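Local coordinates for penicillin binding protein 2X (Streptococcus thermophilus, PDB 5U47) that probably cross-links peptidoglycan strands during septal wall synthesis as a transpeptidase of the kind that beta-lactams acylate, at residues T448-K453 / T587-Y592; N217-L222 / Q440-N445; Y592-I597 / N607-N612; L613-V618 / K637-I642. The protein carries 1 engineered substitution. One frame throughout, in Å; residues are numbered along the deposited sequence. Where two conformers were deposited one is given.

Along the chain the contacts come in series: contact 2, contact 1, contact 3, contact 4. Contacts 2 and 1, with centres about 10 Å apart, belong to one mixed sheet, in which strand 438-443 lies between 217-220 and 448-451. Contact 1 shares Tyr592 with contact 3, whose centre is about 14 Å away. Contacts 3 and 4, with centres about 9 Å apart, both lie in the first PASTA range, where helix 602-611 leads into strand 615-619. Contact 1 is the hub that touches the other three: Thr448 and Thr451 meet Asp443 and Gln440, Arg450 reaches Asn612, and Thr451 and Lys453 reach Asn639. This ties the first PASTA unit to a sheet including strands near the N-terminus.

Contact 1 (T448-K453 / T587-Y592); sequences TVRTAK and TEETSY
Thr587 lays its side chain across Val449 at about a right angle, CB coming within 4.0 Å of Val449 CG2; the carbon side of the threonine, CB and CG2, faces the valine methyls. At Glu588 the carbonyl O accepts the N-H of Val449, while the extended side chain runs alongside Thr448 in the same direction, CG 3.8 Å from Thr448 CG2. Its aliphatic part does the packing, which suits a long residue at the surface.

Glu589 forms a single beta bridge with Val449, adding a short piece of the loop between helices 574-577 and 602-611 to the side of strand 448-451. That strand pairs with 438-443 in a mixed sheet. The Glu589 carboxylate serves several partners: OE2 accepts from a water at 2.6 Å that takes the N-H of Thr451, and OE1 takes the backbone N-H of Ala638. The salt bridge between Glu589 OE1 and Arg450 NH1 is long, 3.9 Å, and the oxygen lies well out of the guanidinium plane, so charge alone acts.

Thr590 grips the strand three times. Its N donates to Val449 O at 3.0 Å, its OG1 lies 2.8 Å from Thr448 OG1 in a hydrogen bond, and its O receives Arg450 NH1 at 2.9 Å, at the edge of the guanidinium and in its plane. A bend at chi3 (74°) turns the arginine back to this carbonyl; Ile636 O and Asn612 O are further acceptors for the same group. Tyr592 sets its CB over the centre of one guanidinium face, 3.6 Å from Arg450 CZ.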
loop_
_atom_site.group_PDB
_atom_site.type_symbol
_atom_site.label_atom_id
_atom_site.label_comp_id
_atom_site.label_asym_id
_atom_site.label_seq_id
_atom_site.Cartn_x
_atom_site.Cartn_y
_atom_site.Cartn_z
ATOM N N THR A 448 17.970 -16.984 1.504
ATOM C CA THR A 448 16.936 -17.260 0.517
ATOM C C THR A 448 16.001 -16.061 0.354
ATOM O O THR A 448 15.866 -15.222 1.244
ATOM C CB THR A 448 16.118 -18.516 0.865
ATOM O OG1 THR A 448 15.496 -18.348 2.136
ATOM C CG2 THR A 448 16.996 -19.732 0.909
ATOM N N VAL A 449 15.345 -16.006 -0.794
ATOM C CA VAL A 449 14.420 -14.935 -1.105
ATOM C C VAL A 449 13.214 -15.441 -1.862
ATOM O O VAL A 449 13.229 -16.549 -2.419
ATOM C CB VAL A 449 15.069 -13.874 -2.023
ATOM C CG1 VAL A 449 16.321 -13.298 -1.369
ATOM C CG2 VAL A 449 15.399 -14.454 -3.418
ATOM N N ARG A 450 12.178 -14.611 -1.861
ATOM C CA ARG A 450 10.971 -14.775 -2.689
ATOM C C ARG A 450 10.810 -13.415 -3.343
ATOM O O ARG A 450 10.694 -12.403 -2.641
ATOM C CB ARG A 450 9.738 -15.132 -1.865
ATOM C CG ARG A 450 9.788 -16.568 -1.405
ATOM C CD ARG A 450 8.675 -16.922 -0.440
ATOM N NE ARG A 450 7.364 -17.060 -1.075
ATOM C CZ ARG A 450 6.927 -18.147 -1.733
ATOM N NH1 ARG A 450 7.700 -19.210 -1.913
ATOM N NH2 ARG A 450 5.701 -18.164 -2.241
ATOM N N THR A 451 10.856 -13.400 -4.674
ATOM C CA THR A 451 10.816 -12.167 -5.456
ATOM C C THR A 451 9.557 -12.079 -6.327
ATOM O O THR A 451 9.184 -13.048 -7.001
ATOM C CB THR A 451 12.107 -12.072 -6.289
ATOM O OG1 THR A 451 13.232 -12.223 -5.410
ATOM C CG2 THR A 451 12.208 -10.711 -7.006
ATOM N N ALA A 452 8.915 -10.912 -6.310
ATOM C CA ALA A 452 7.642 -10.693 -7.008
ATOM C C ALA A 452 7.746 -10.478 -8.500
ATOM O O ALA A 452 8.762 -10.030 -9.012
ATOM C CB ALA A 452 6.896 -9.511 -6.383
ATOM N N LYS A 453 6.671 -10.865 -9.189
ATOM C CA LYS A 453 6.462 -10.616 -10.606
ATOM C C LYS A 453 5.000 -10.164 -10.717
ATOM O O LYS A 453 4.191 -10.396 -9.793
ATOM C CB LYS A 453 6.703 -11.861 -11.477
ATOM C CG LYS A 453 8.158 -12.337 -11.540
ATOM C CD LYS A 453 8.245 -13.632 -12.340
ATOM C CE LYS A 453 9.650 -14.221 -12.368
ATOM N NZ LYS A 453 10.592 -13.411 -13.195
ATOM N N THR A 587 19.668 -16.804 -6.508
ATOM C CA THR A 587 19.503 -17.018 -5.071
ATOM C C THR A 587 18.404 -18.048 -4.875
ATOM O O THR A 587 17.350 -17.971 -5.504
ATOM C CB THR A 587 19.122 -15.715 -4.297
ATOM O OG1 THR A 587 20.035 -14.658 -4.615
ATOM C CG2 THR A 587 19.150 -15.947 -2.782
ATOM N N GLU A 588 18.662 -19.012 -3.999
ATOM C CA GLU A 588 17.700 -20.050 -3.669
ATOM C C GLU A 588 16.393 -19.402 -3.215
ATOM O O GLU A 588 16.412 -18.347 -2.568
ATOM C CB GLU A 588 18.279 -20.936 -2.569
ATOM C CG GLU A 588 17.376 -22.055 -2.059
ATOM C CD GLU A 588 18.044 -22.886 -0.961
ATOM O OE1 GLU A 588 19.227 -22.636 -0.648
ATOM O OE2 GLU A 588 17.383 -23.785 -0.399
ATOM N N GLU A 589 15.269 -20.016 -3.572
ATOM C CA GLU A 589 13.965 -19.477 -3.213
ATOM C C GLU A 589 13.457 -20.033 -1.878
ATOM O O GLU A 589 13.522 -21.224 -1.635
ATOM C CB GLU A 589 12.942 -19.711 -4.345
ATOM C CG GLU A 589 11.625 -18.968 -4.114
ATOM C CD GLU A 589 10.646 -19.122 -5.253
ATOM O OE1 GLU A 589 9.781 -19.990 -5.112
ATOM O OE2 GLU A 589 10.758 -18.415 -6.298
ATOM N N THR A 590 12.929 -19.156 -1.027
ATOM C CA THR A 590 12.393 -19.558 0.285
ATOM C C THR A 590 11.125 -20.368 0.063
ATOM O O THR A 590 10.284 -20.008 -0.770
ATOM C CB THR A 590 12.020 -18.329 1.166
ATOM O OG1 THR A 590 13.073 -17.357 1.152
ATOM C CG2 THR A 590 11.748 -18.761 2.607
ATOM N N SER A 591 10.988 -21.470 0.790
ATOM C CA SER A 591 9.801 -22.308 0.668
ATOM C C SER A 591 8.620 -21.665 1.415
ATOM O O SER A 591 8.817 -20.905 2.384
ATOM C CB SER A 591 10.088 -23.725 1.200
ATOM O OG SER A 591 10.297 -23.695 2.599
ATOM N N TYR A 592 7.401 -21.945 0.946
ATOM C CA TYR A 592 6.174 -21.450 1.595
ATOM C C TYR A 592 5.034 -22.441 1.376
ATOM O O TYR A 592 4.930 -23.031 0.306
ATOM C CB TYR A 592 5.729 -20.076 1.037
ATOM C CG TYR A 592 4.421 -19.584 1.638
ATOM C CD1 TYR A 592 4.375 -19.076 2.947
ATOM C CD2 TYR A 592 3.224 -19.669 0.926
ATOM C CE1 TYR A 592 3.182 -18.659 3.517
ATOM C CE2 TYR A 592 2.020 -19.244 1.485
ATOM C CZ TYR A 592 2.002 -18.727 2.770
ATOM O OH TYR A 592 0.801 -18.306 3.322
HETATM O O HOH W 1 11.501 -15.888 -6.077
#

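Contact 2 (N217-L222 / Q440-N445); sequences NIYTTL and QVADTN
Tyr219 runs beside Gln440, the two side chains pointing the same way from one face of the sheet. Ring atom CE1 is 3.6 Å from Gln440 OE1, and Gln440 O lies at the ring edge, in its plane; the side-chain amide is turned 76° from the ring, so they do not stack. The same CE1 touches Ala442 CB at 4.1 Å, the methyl lying at the ring edge, near its plane; a small residue fits beside so broad a neighbour. Gln440 CG is anti to the backbone N (chi1 -178°), and the chain beyond it is extended. This carries the amide out toward strand 448-451 and the loop beyond, where NE2 donates to Thr451 OG1 and Ser584 OG. Tyr219 also stacks its ring with that of Tyr36.

On the other face Ile218 CD1 packs alongside Val441 CG2 at 3.8 Å. These beta-branched residues suit extended backbone, and the isoleucine goes on to meet leucines of helix 181-184.

Farther along, Asn217 and Thr444 cross at about a right angle, ND2 lying 3.2 Å from Thr444 CG2. A polar partner of that amide lies outside the two segments: OD1 accepts from Thr34 N.

Between the backbones, Asn217 and Ala442 exchange two hydrogen bonds, with Ala442 N 2.9 Å from Asn217 O. Tyr219 and Gln440 exchange two more, with Tyr219 N 2.8 Å from Gln440 O. Ile218 and Val441 form the non-hydrogen-bonded pair between them. The pattern is that of regular antiparallel strands, joining a strand of the transpeptidase region to 217-220, which pairs with strand 35-36, near the N-terminus.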
loop_
_atom_site.group_PDB
_atom_site.type_symbol
_atom_site.label_atom_id
_atom_site.label_comp_id
_atom_site.label_asym_id
_atom_site.label_seq_id
_atom_site.Cartn_x
_atom_site.Cartn_y
_atom_site.Cartn_z
ATOM N N ASN A 217 13.495 -9.608 5.977
ATOM C CA ASN A 217 13.538 -8.245 5.457
ATOM C C ASN A 217 12.518 -8.095 4.314
ATOM O O ASN A 217 12.252 -9.049 3.554
ATOM C CB ASN A 217 14.943 -7.894 4.965
ATOM C CG ASN A 217 15.969 -7.861 6.081
ATOM O OD1 ASN A 217 15.667 -7.581 7.238
ATOM N ND2 ASN A 217 17.197 -8.153 5.723
ATOM N N ILE A 218 11.945 -6.896 4.198
ATOM C CA ILE A 218 10.962 -6.616 3.159
ATOM C C ILE A 218 11.472 -5.508 2.286
ATOM O O ILE A 218 11.754 -4.427 2.790
ATOM C CB ILE A 218 9.601 -6.191 3.765
ATOM C CG1 ILE A 218 9.029 -7.292 4.658
ATOM C CG2 ILE A 218 8.604 -5.824 2.670
ATOM C CD1 ILE A 218 8.581 -8.522 3.924
ATOM N N TYR A 219 11.641 -5.800 1.000
ATOM C CA TYR A 219 11.991 -4.805 0.010
ATOM C C TYR A 219 10.686 -4.374 -0.628
ATOM O O TYR A 219 10.025 -5.169 -1.281
ATOM C CB TYR A 219 12.921 -5.371 -1.068
ATOM C CG TYR A 219 14.303 -5.711 -0.555
ATOM C CD1 TYR A 219 14.522 -6.863 0.184
ATOM C CD2 TYR A 219 15.388 -4.888 -0.820
ATOM C CE1 TYR A 219 15.796 -7.188 0.666
ATOM C CE2 TYR A 219 16.667 -5.203 -0.336
ATOM C CZ TYR A 219 16.856 -6.355 0.396
ATOM O OH TYR A 219 18.098 -6.669 0.867
ATOM N N THR A 220 10.298 -3.130 -0.414
ATOM C CA THR A 220 9.111 -2.612 -1.037
ATOM C C THR A 220 9.406 -2.249 -2.484
ATOM O O THR A 220 10.574 -2.257 -2.933
ATOM C CB THR A 220 8.561 -1.379 -0.300
ATOM O OG1 THR A 220 9.481 -0.288 -0.411
ATOM C CG2 THR A 220 8.303 -1.700 1.147
ATOM N N THR A 221 8.344 -1.936 -3.222
ATOM C CA THR A 221 8.464 -1.528 -4.620
ATOM C C THR A 221 8.828 -0.059 -4.756
ATOM O O THR A 221 9.123 0.412 -5.859
ATOM C CB THR A 221 7.121 -1.755 -5.358
ATOM O OG1 THR A 221 6.078 -1.132 -4.621
ATOM C CG2 THR A 221 6.842 -3.223 -5.479
ATOM N N LEU A 222 8.790 0.680 -3.645
ATOM C CA LEU A 222 9.081 2.119 -3.673
ATOM C C LEU A 222 10.499 2.449 -4.146
ATOM O O LEU A 222 11.418 1.684 -3.954
ATOM C CB LEU A 222 8.895 2.767 -2.299
ATOM C CG LEU A 222 7.559 2.727 -1.562
ATOM C CD1 LEU A 222 7.713 3.488 -0.250
ATOM C CD2 LEU A 222 6.408 3.296 -2.366
ATOM N N GLN A 440 10.340 -7.979 -2.728
ATOM C CA GLN A 440 11.045 -9.177 -2.286
ATOM C C GLN A 440 10.958 -9.329 -0.788
ATOM O O GLN A 440 11.004 -8.340 -0.069
ATOM C CB GLN A 440 12.527 -9.101 -2.715
ATOM C CG GLN A 440 13.381 -10.293 -2.357
ATOM C CD GLN A 440 14.834 -10.125 -2.793
ATOM O OE1 GLN A 440 15.635 -9.657 -2.016
ATOM N NE2 GLN A 440 15.162 -10.480 -4.054
ATOM N N VAL A 441 10.850 -10.576 -0.344
ATOM C CA VAL A 441 10.861 -10.952 1.068
ATOM C C VAL A 441 12.135 -11.789 1.193
ATOM O O VAL A 441 12.303 -12.780 0.465
ATOM C CB VAL A 441 9.642 -11.806 1.442
ATOM C CG1 VAL A 441 9.691 -12.223 2.910
ATOM C CG2 VAL A 441 8.353 -11.067 1.111
ATOM N N ALA A 442 13.036 -11.388 2.092
ATOM C CA ALA A 442 14.338 -12.040 2.207
ATOM C C ALA A 442 14.622 -12.592 3.581
ATOM O O ALA A 442 14.377 -11.921 4.605
ATOM C CB ALA A 442 15.444 -11.064 1.814
ATOM N N ASP A 443 15.123 -13.826 3.602
ATOM C CA ASP A 443 15.550 -14.454 4.830
ATOM C C ASP A 443 17.076 -14.384 4.766
ATOM O O ASP A 443 17.718 -15.201 4.085
ATOM C CB ASP A 443 15.040 -15.893 4.954
ATOM C CG ASP A 443 15.501 -16.563 6.256
ATOM O OD1 ASP A 443 16.631 -16.290 6.708
ATOM O OD2 ASP A 443 14.745 -17.374 6.833
ATOM N N THR A 444 17.644 -13.393 5.451
ATOM C CA THR A 444 19.100 -13.179 5.458
ATOM C C THR A 444 19.864 -14.198 6.271
ATOM O O THR A 444 21.064 -14.331 6.094
ATOM C CB THR A 444 19.485 -11.778 5.975
ATOM O OG1 THR A 444 18.920 -11.582 7.270
ATOM C CG2 THR A 444 18.978 -10.721 5.034
ATOM N N ASN A 445 19.180 -14.892 7.176
ATOM C CA ASN A 445 19.814 -15.922 7.978
ATOM C C ASN A 445 20.107 -17.108 7.054
ATOM O O ASN A 445 21.205 -17.653 7.056
ATOM C CB ASN A 445 18.891 -16.402 9.120
ATOM C CG ASN A 445 18.284 -15.256 9.931
ATOM O OD1 ASN A 445 17.040 -15.126 10.021
ATOM N ND2 ASN A 445 19.145 -14.397 10.495
#

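Contact 3 (Y592-I597 / N607-N612); sequences YQTGDI and NTLRQN
Tyr592 lays one face of its ring on Asn612. From CB, the bond to CG is anti to the backbone N (chi1 177°), which runs the ring forward beside the following loop residues, facing the end of helix 602-611. Asn612 CB stands over the middle of that ring, 3.8 Å from its centroid and 11° off the normal, in a CH-pi contact. Out along one side of the ring, CD1 lies 3.7 Å from Asn612 OD1 and CE1 comes 3.5 Å from Asn612 CG. The asparagine amide is thus spread parallel to the ring, the two planes only 14° apart. A flat amide suits this place because it can stack on the aromatic while its edge still bonds elsewhere: ND2 donates to Thr608 O at 2.9 Å, one turn back in the helix. That bond fixes the rotation of the amide, although its donor stands above the carbonyl plane of Thr608.

On the other side of the ring, Tyr592 CE2 meets Leu609 CD2 at 3.8 Å. This methyl lies at the ring edge, in its plane, and is shared with the tip, Tyr592 OH being 3.7 Å from Leu609 CD2. Tyrosine is long enough to reach both Leu609 in the last turn of the helix and Asn612 just beyond its end. Leu609 CD2 also packs against Thr594 CG2 at 3.9 Å, while Thr594 OG1 is turned away to donate to Gly595 O. Leu609 itself continues inward to Pro616, Ile642 and Ile644. The contact lies in the PASTA domain, whose fold sets one helix against a three-stranded sheet; here the loop leading into that helix packs on its C-terminal end.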
loop_
_atom_site.group_PDB
_atom_site.type_symbol
_atom_site.label_atom_id
_atom_site.label_comp_id
_atom_site.label_asym_id
_atom_site.label_seq_id
_atom_site.Cartn_x
_atom_site.Cartn_y
_atom_site.Cartn_z
ATOM N N TYR A 592 7.401 -21.945 0.946
ATOM C CA TYR A 592 6.174 -21.450 1.595
ATOM C C TYR A 592 5.034 -22.441 1.376
ATOM O O TYR A 592 4.930 -23.031 0.306
ATOM C CB TYR A 592 5.729 -20.076 1.037
ATOM C CG TYR A 592 4.421 -19.584 1.638
ATOM C CD1 TYR A 592 4.375 -19.076 2.947
ATOM C CD2 TYR A 592 3.224 -19.669 0.926
ATOM C CE1 TYR A 592 3.182 -18.659 3.517
ATOM C CE2 TYR A 592 2.020 -19.244 1.485
ATOM C CZ TYR A 592 2.002 -18.727 2.770
ATOM O OH TYR A 592 0.801 -18.306 3.322
ATOM N N GLN A 593 4.209 -22.630 2.399
ATOM C CA GLN A 593 3.019 -23.477 2.293
ATOM C C GLN A 593 1.856 -22.793 3.029
ATOM O O GLN A 593 2.065 -22.032 3.974
ATOM C CB GLN A 593 3.309 -24.913 2.768
ATOM C CG GLN A 593 3.905 -25.049 4.141
ATOM C CD GLN A 593 4.341 -26.484 4.447
ATOM O OE1 GLN A 593 5.164 -27.077 3.740
ATOM N NE2 GLN A 593 3.805 -27.033 5.507
ATOM N N THR A 594 0.639 -23.018 2.568
ATOM C CA THR A 594 -0.507 -22.332 3.154
ATOM C C THR A 594 -0.839 -22.758 4.551
ATOM O O THR A 594 -1.305 -21.941 5.340
ATOM C CB THR A 594 -1.815 -22.554 2.364
ATOM O OG1 THR A 594 -2.183 -23.935 2.399
ATOM C CG2 THR A 594 -1.684 -22.118 0.923
ATOM N N GLY A 595 -0.589 -24.031 4.861
ATOM C CA GLY A 595 -1.080 -24.601 6.103
ATOM C C GLY A 595 -2.580 -24.860 5.877
ATOM O O GLY A 595 -3.098 -24.636 4.764
ATOM N N ASP A 596 -3.274 -25.330 6.918
ATOM C CA ASP A 596 -4.722 -25.626 6.845
ATOM C C ASP A 596 -5.548 -24.367 6.731
ATOM O O ASP A 596 -5.654 -23.622 7.696
ATOM C CB ASP A 596 -5.204 -26.364 8.101
ATOM C CG ASP A 596 -4.645 -27.748 8.219
ATOM O OD1 ASP A 596 -4.526 -28.446 7.179
ATOM O OD2 ASP A 596 -4.362 -28.160 9.378
ATOM N N ILE A 597 -6.147 -24.142 5.564
ATOM C CA ILE A 597 -6.962 -22.936 5.343
ATOM C C ILE A 597 -8.430 -23.215 4.996
ATOM O O ILE A 597 -9.202 -22.274 4.811
ATOM C CB ILE A 597 -6.319 -21.980 4.302
ATOM C CG1 ILE A 597 -6.136 -22.668 2.949
ATOM C CG2 ILE A 597 -4.967 -21.461 4.814
ATOM C CD1 ILE A 597 -5.682 -21.717 1.862
ATOM N N ASN A 607 -5.205 -12.079 1.242
ATOM C CA ASN A 607 -4.338 -10.974 1.644
ATOM C C ASN A 607 -2.997 -11.499 2.189
ATOM O O ASN A 607 -1.935 -10.987 1.833
ATOM C CB ASN A 607 -5.064 -10.132 2.705
ATOM C CG ASN A 607 -4.470 -8.758 2.872
ATOM O OD1 ASN A 607 -4.313 -8.014 1.902
ATOM N ND2 ASN A 607 -4.177 -8.393 4.107
ATOM N N THR A 608 -3.066 -12.519 3.051
ATOM C CA THR A 608 -1.892 -13.191 3.624
ATOM C C THR A 608 -1.050 -13.863 2.543
ATOM O O THR A 608 0.155 -13.736 2.534
ATOM C CB THR A 608 -2.340 -14.219 4.685
ATOM O OG1 THR A 608 -2.948 -13.498 5.757
ATOM C CG2 THR A 608 -1.175 -15.029 5.235
ATOM N N LEU A 609 -1.701 -14.550 1.621
ATOM C CA LEU A 609 -0.998 -15.206 0.522
ATOM C C LEU A 609 -0.195 -14.212 -0.331
ATOM O O LEU A 609 0.935 -14.521 -0.738
ATOM C CB LEU A 609 -1.985 -15.965 -0.358
ATOM C CG LEU A 609 -2.560 -17.234 0.273
ATOM C CD1 LEU A 609 -3.727 -17.769 -0.548
ATOM C CD2 LEU A 609 -1.476 -18.286 0.451
ATOM N N ARG A 610 -0.779 -13.044 -0.625
ATOM C CA ARG A 610 -0.047 -12.009 -1.389
ATOM C C ARG A 610 1.140 -11.428 -0.626
ATOM O O ARG A 610 2.140 -11.051 -1.235
ATOM C CB ARG A 610 -0.967 -10.872 -1.856
ATOM C CG ARG A 610 -1.928 -11.325 -2.925
ATOM C CD ARG A 610 -2.481 -10.157 -3.709
ATOM N NE ARG A 610 -3.274 -10.675 -4.803
ATOM C CZ ARG A 610 -4.570 -10.959 -4.760
ATOM N NH1 ARG A 610 -5.293 -10.761 -3.664
ATOM N NH2 ARG A 610 -5.146 -11.459 -5.852
ATOM N N GLN A 611 1.049 -11.358 0.700
ATOM C CA GLN A 611 2.203 -10.927 1.505
ATOM C C GLN A 611 3.385 -11.873 1.312
ATOM O O GLN A 611 4.551 -11.469 1.444
ATOM C CB GLN A 611 1.830 -10.878 2.977
ATOM C CG GLN A 611 0.784 -9.808 3.267
ATOM C CD GLN A 611 0.218 -9.884 4.664
ATOM O OE1 GLN A 611 0.513 -10.813 5.417
ATOM N NE2 GLN A 611 -0.609 -8.913 5.017
ATOM N N ASN A 612 3.059 -13.129 0.992
ATOM C CA ASN A 612 4.032 -14.171 0.767
ATOM C C ASN A 612 4.287 -14.412 -0.725
ATOM O O ASN A 612 4.879 -15.421 -1.105
ATOM C CB ASN A 612 3.615 -15.451 1.511
ATOM C CG ASN A 612 3.683 -15.270 3.021
ATOM O OD1 ASN A 612 4.757 -15.436 3.624
ATOM N ND2 ASN A 612 2.554 -14.874 3.634
#

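Contact 4 (L613-V618 / K637-I642); sequences LVHPIV and KANEQI
His615 and Asn639 meet face to backbone, in a CH-pi contact: Asn639 CA stands over the centre of the imidazole, 3.8 Å from the centroid and 9° off the ring normal. With CG beside the backbone N (chi1 -66°), the ring lies flat against the turn. At its edge, in plane, a water lies 2.8 Å from His615 NE2 and donates to Asn639 OD1. That amide has other partners outside the pair, OD1 taking Lys453 N and ND2 giving to Thr451 O, so it ties the PASTA unit to the segment around strand 448-451.

Backbone hydrogen bonds form the frame. Asn639 N donates to Leu613 O at 2.6 Å, and beyond it His615 pairs with Gln641 and Pro616 with Ile642 in parallel register; the bond from Ile617 N to Ile642 O measures 2.8 Å. Pro616 is tolerated because its nitrogen is not called on in this pairing. These are the parallel strands 615-619 and 641-646 of the PASTA sheet. Both lead-ins use positive phi: Leu613 closes helix 602-611 as the C-prime residue of a Schellman motif, and Asn639, a residue that accepts left-handed backbone readily, occupies a type II turn from Lys637 to Glu640.

Apolar contacts fill the face toward the helix, Val614 CG1 crossing Ile642 CG1 at 4.0 Å. On the other side Ile617 CD1 presses to 3.4 Å from Gln641 CD, whose amide bonds to Thr659 and Gly657.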
loop_
_atom_site.group_PDB
_atom_site.type_symbol
_atom_site.label_atom_id
_atom_site.label_comp_id
_atom_site.label_asym_id
_atom_site.label_seq_id
_atom_site.Cartn_x
_atom_site.Cartn_y
_atom_site.Cartn_z
ATOM N N LEU A 613 3.850 -13.461 -1.537
ATOM C CA LEU A 613 4.071 -13.448 -2.968
ATOM C C LEU A 613 3.362 -14.541 -3.787
ATOM O O LEU A 613 3.737 -14.830 -4.924
ATOM C CB LEU A 613 5.568 -13.349 -3.281
ATOM C CG LEU A 613 6.279 -12.173 -2.580
ATOM C CD1 LEU A 613 7.661 -12.011 -3.162
ATOM C CD2 LEU A 613 5.510 -10.866 -2.757
ATOM N N VAL A 614 2.313 -15.096 -3.227
ATOM C CA VAL A 614 1.476 -16.047 -3.947
ATOM C C VAL A 614 0.422 -15.200 -4.671
ATOM O O VAL A 614 0.150 -14.057 -4.250
ATOM C CB VAL A 614 0.846 -17.034 -2.964
ATOM C CG1 VAL A 614 -0.118 -17.984 -3.661
ATOM C CG2 VAL A 614 1.956 -17.814 -2.271
ATOM N N HIS A 615 -0.107 -15.711 -5.788
ATOM C CA HIS A 615 -1.117 -14.986 -6.588
ATOM C C HIS A 615 -2.428 -15.772 -6.524
ATOM O O HIS A 615 -2.704 -16.603 -7.395
ATOM C CB HIS A 615 -0.689 -14.819 -8.058
ATOM C CG HIS A 615 0.505 -13.935 -8.257
ATOM N ND1 HIS A 615 1.115 -13.792 -9.484
ATOM C CD2 HIS A 615 1.229 -13.191 -7.385
ATOM C CE1 HIS A 615 2.128 -12.952 -9.370
ATOM N NE2 HIS A 615 2.220 -12.574 -8.106
ATOM N N PRO A 616 -3.232 -15.528 -5.476
ATOM C CA PRO A 616 -4.462 -16.263 -5.325
ATOM C C PRO A 616 -5.590 -15.722 -6.188
ATOM O O PRO A 616 -5.611 -14.539 -6.517
ATOM C CB PRO A 616 -4.804 -16.036 -3.854
ATOM C CG PRO A 616 -4.296 -14.679 -3.568
ATOM C CD PRO A 616 -3.057 -14.528 -4.407
ATOM N N ILE A 617 -6.499 -16.608 -6.572
ATOM C CA ILE A 617 -7.709 -16.241 -7.303
ATOM C C ILE A 617 -8.863 -16.758 -6.435
ATOM O O ILE A 617 -8.977 -17.981 -6.211
ATOM C CB ILE A 617 -7.803 -16.921 -8.677
ATOM C CG1 ILE A 617 -6.623 -16.503 -9.565
ATOM C CG2 ILE A 617 -9.131 -16.574 -9.320
ATOM C CD1 ILE A 617 -6.464 -17.349 -10.812
ATOM N N VAL A 618 -9.685 -15.836 -5.941
ATOM C CA VAL A 618 -10.805 -16.174 -5.071
ATOM C C VAL A 618 -12.019 -16.376 -5.963
ATOM O O VAL A 618 -12.377 -15.470 -6.732
ATOM C CB VAL A 618 -11.043 -15.077 -4.025
ATOM C CG1 VAL A 618 -12.296 -15.340 -3.196
ATOM C CG2 VAL A 618 -9.825 -14.973 -3.103
ATOM N N LYS A 637 5.508 -21.759 -4.926
ATOM C CA LYS A 637 6.600 -20.909 -5.378
ATOM C C LYS A 637 6.161 -19.460 -5.394
ATOM O O LYS A 637 4.971 -19.163 -5.407
ATOM C CB LYS A 637 7.052 -21.322 -6.782
ATOM C CG LYS A 637 7.629 -22.737 -6.830
ATOM C CD LYS A 637 8.053 -23.165 -8.219
ATOM C CE LYS A 637 8.675 -24.552 -8.140
ATOM N NZ LYS A 637 9.133 -25.067 -9.464
ATOM N N ALA A 638 7.132 -18.560 -5.391
ATOM C CA ALA A 638 6.819 -17.153 -5.524
ATOM C C ALA A 638 6.069 -16.964 -6.853
ATOM O O ALA A 638 6.441 -17.539 -7.881
ATOM C CB ALA A 638 8.085 -16.311 -5.503
ATOM N N ASN A 639 5.009 -16.176 -6.799
ATOM C CA ASN A 639 4.177 -15.832 -7.955
ATOM C C ASN A 639 3.314 -16.960 -8.485
ATOM O O ASN A 639 2.680 -16.795 -9.512
ATOM C CB ASN A 639 5.048 -15.241 -9.069
ATOM C CG ASN A 639 5.934 -14.144 -8.539
ATOM O OD1 ASN A 639 5.432 -13.199 -7.926
ATOM N ND2 ASN A 639 7.259 -14.284 -8.708
ATOM N N GLU A 640 3.272 -18.093 -7.787
ATOM C CA GLU A 640 2.447 -19.178 -8.236
ATOM C C GLU A 640 0.953 -18.791 -8.070
ATOM O O GLU A 640 0.552 -18.217 -7.076
ATOM C CB GLU A 640 2.788 -20.460 -7.479
ATOM C CG GLU A 640 1.932 -21.652 -7.864
ATOM C CD GLU A 640 2.435 -22.958 -7.272
ATOM O OE1 GLU A 640 3.606 -23.012 -6.827
ATOM O OE2 GLU A 640 1.659 -23.925 -7.267
ATOM N N GLN A 641 0.170 -19.103 -9.093
ATOM C CA GLN A 641 -1.242 -18.799 -9.119
ATOM C C GLN A 641 -2.017 -19.988 -8.571
ATOM O O GLN A 641 -1.851 -21.104 -9.046
ATOM C CB GLN A 641 -1.658 -18.538 -10.554
ATOM C CG GLN A 641 -3.084 -18.053 -10.752
ATOM C CD GLN A 641 -3.427 -18.039 -12.230
ATOM O OE1 GLN A 641 -3.733 -19.083 -12.811
ATOM N NE2 GLN A 641 -3.332 -16.861 -12.855
ATOM N N ILE A 642 -2.877 -19.745 -7.591
ATOM C CA ILE A 642 -3.677 -20.809 -7.004
ATOM C C ILE A 642 -5.140 -20.393 -6.947
ATOM O O ILE A 642 -5.455 -19.193 -6.986
ATOM C CB ILE A 642 -3.179 -21.199 -5.589
ATOM C CG1 ILE A 642 -3.450 -20.086 -4.572
ATOM C CG2 ILE A 642 -1.700 -21.599 -5.638
ATOM C CD1 ILE A 642 -3.317 -20.541 -3.138
HETATM O O HOH W 2 4.013 -11.384 -6.301
#